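Local structure of salicylate 5-hydroxylase, large oxygenase component (7C8Z) at residues E197-P202 / F271-M276. The protein hydroxylates salicylate at position 5 to give gentisate, as the large iron and [2Fe-2S] oxygenase component of a multicomponent monooxygenase. Sequence-based numbering, arbitrary orientation.
Sequences EEFLGP and FRHAAM
Arg-272 and His-273, neighbours in the loop that leads into strand 274-278, both reach the carbonyl oxygen and the ring of Phe-199 on helix 196-211, and so illustrate how a loop can meet a helix through a backbone acceptor. The extended side chain of Arg-272 brings the guanidinium group beside Phe-199, where NH2 donates a hydrogen bond to Phe-199 O (3.2 Å, 149° at the hydrogen). The bond lies in the carbonyl plane on a lone pair, although the oxygen sits somewhat out of the guanidinium plane. The same group also packs on the ring: CE1 of Phe-199 lies 3.5 Å above the guanidinium plane, over its centre, with the two planes turned obliquely. Asp-268, through a salt bridge to NE, and Tyr-435, through a hydrogen bond to NH1, hold the other nitrogens of Arg-272.

His-273 follows, its backbone N bonded to the same Asp-268. With CG beside its own backbone N (chi1 -41°), the imidazole is directed at the helix; Phe-199 O lies at its edge, near the ring plane, 3.0 Å from NE2. His-273 NE2 also lies over one face of the Phe-199 ring, offset toward the rim and 3.4 Å from CE2, the two rings being inclined at 58°. CD2 of Leu-200 packs against His-273 CD2 at 3.8 Å. Trp-68, from the Rieske part of the chain, meets the Phe-199 ring edge-to-face.

The contact itself lies away from the iron and the cluster; beyond His-273 the chain runs into the antiparallel sheet of the catalytic domain. The chemistry implies that the buried carbonyl of Phe-199 has its polarity answered by a cationic side chain, whose charge is probably moderated by Asp-268. Polar partners set the guanidinium's position, and the Phe-199 ring packs obliquely against both flat groups.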
# COMPACT_ATOMS: atom_id res chain seq x y z
N GLU A 197 -37.16 18.75 -8.05
CA GLU A 197 -37.62 19.96 -7.37
C GLU A 197 -38.23 19.64 -6.01
O GLU A 197 -37.92 20.29 -5.01
CB GLU A 197 -38.61 20.71 -8.26
CG GLU A 197 -38.01 21.20 -9.58
CD GLU A 197 -37.91 20.10 -10.63
OE1 GLU A 197 -38.60 19.06 -10.48
OE2 GLU A 197 -37.14 20.26 -11.61
N GLU A 198 -39.10 18.63 -5.96
CA GLU A 198 -39.66 18.21 -4.68
C GLU A 198 -38.62 17.54 -3.80
O GLU A 198 -38.73 17.55 -2.57
CB GLU A 198 -40.85 17.27 -4.91
CG GLU A 198 -42.06 17.95 -5.52
CD GLU A 198 -43.13 16.96 -5.94
OE1 GLU A 198 -43.80 17.20 -6.96
OE2 GLU A 198 -43.29 15.93 -5.24
N PHE A 199 -37.59 16.94 -4.41
CA PHE A 199 -36.49 16.38 -3.63
C PHE A 199 -35.76 17.48 -2.88
O PHE A 199 -35.40 17.30 -1.71
CB PHE A 199 -35.53 15.62 -4.55
CG PHE A 199 -34.40 14.93 -3.82
CD1 PHE A 199 -34.65 13.85 -2.99
CD2 PHE A 199 -33.09 15.35 -3.99
CE1 PHE A 199 -33.61 13.21 -2.33
CE2 PHE A 199 -32.05 14.71 -3.33
CZ PHE A 199 -32.32 13.64 -2.50
N LEU A 200 -35.55 18.63 -3.52
CA LEU A 200 -34.82 19.71 -2.87
C LEU A 200 -35.70 20.55 -1.97
O LEU A 200 -35.22 21.09 -0.97
CB LEU A 200 -34.15 20.61 -3.91
CG LEU A 200 -32.95 20.02 -4.64
CD1 LEU A 200 -32.29 21.10 -5.48
CD2 LEU A 200 -31.97 19.40 -3.66
N GLY A 201 -36.99 20.69 -2.30
CA GLY A 201 -37.85 21.60 -1.59
C GLY A 201 -37.67 23.02 -2.09
O GLY A 201 -36.66 23.37 -2.71
N PRO A 202 -38.66 23.88 -1.80
CA PRO A 202 -38.63 25.24 -2.37
C PRO A 202 -37.45 26.07 -1.88
O PRO A 202 -36.80 26.74 -2.69
CB PRO A 202 -39.97 25.83 -1.92
CG PRO A 202 -40.81 24.66 -1.52
CD PRO A 202 -39.87 23.63 -1.01
N PHE A 271 -34.98 17.60 6.73
CA PHE A 271 -33.75 17.95 7.43
C PHE A 271 -32.51 17.35 6.78
O PHE A 271 -31.44 17.33 7.40
CB PHE A 271 -33.77 17.52 8.90
CG PHE A 271 -34.98 18.00 9.65
CD1 PHE A 271 -35.45 19.29 9.50
CD2 PHE A 271 -35.64 17.15 10.53
CE1 PHE A 271 -36.57 19.73 10.19
CE2 PHE A 271 -36.75 17.58 11.23
CZ PHE A 271 -37.21 18.87 11.06
N ARG A 272 -32.62 16.86 5.54
CA ARG A 272 -31.48 16.22 4.89
C ARG A 272 -30.62 17.22 4.12
O ARG A 272 -29.39 17.18 4.21
CB ARG A 272 -31.98 15.11 3.95
CG ARG A 272 -33.09 15.56 3.02
CD ARG A 272 -33.79 14.39 2.37
NE ARG A 272 -34.70 14.86 1.32
CZ ARG A 272 -35.52 14.06 0.64
NH1 ARG A 272 -35.54 12.76 0.91
NH2 ARG A 272 -36.31 14.57 -0.30
N HIS A 273 -31.24 18.11 3.35
CA HIS A 273 -30.51 19.12 2.61
C HIS A 273 -30.44 20.40 3.42
O HIS A 273 -31.31 20.67 4.25
CB HIS A 273 -31.16 19.39 1.25
CG HIS A 273 -31.65 18.17 0.55
ND1 HIS A 273 -31.02 16.95 0.64
CD2 HIS A 273 -32.72 17.98 -0.26
CE1 HIS A 273 -31.67 16.06 -0.08
NE2 HIS A 273 -32.71 16.66 -0.64
N ALA A 274 -29.41 21.20 3.18
CA ALA A 274 -29.26 22.41 3.97
C ALA A 274 -28.58 23.50 3.16
O ALA A 274 -27.93 23.24 2.15
CB ALA A 274 -28.47 22.15 5.26
N ALA A 275 -28.76 24.74 3.61
CA ALA A 275 -28.12 25.89 3.01
C ALA A 275 -27.66 26.82 4.12
O ALA A 275 -28.47 27.23 4.96
CB ALA A 275 -29.07 26.63 2.05
N MET A 276 -26.37 27.15 4.13
CA MET A 276 -25.80 28.11 5.06
C MET A 276 -25.54 29.39 4.29
O MET A 276 -24.74 29.39 3.34
CB MET A 276 -24.52 27.57 5.70
CG MET A 276 -24.76 26.31 6.54
SD MET A 276 -23.34 25.61 7.41
CE MET A 276 -21.97 26.49 6.66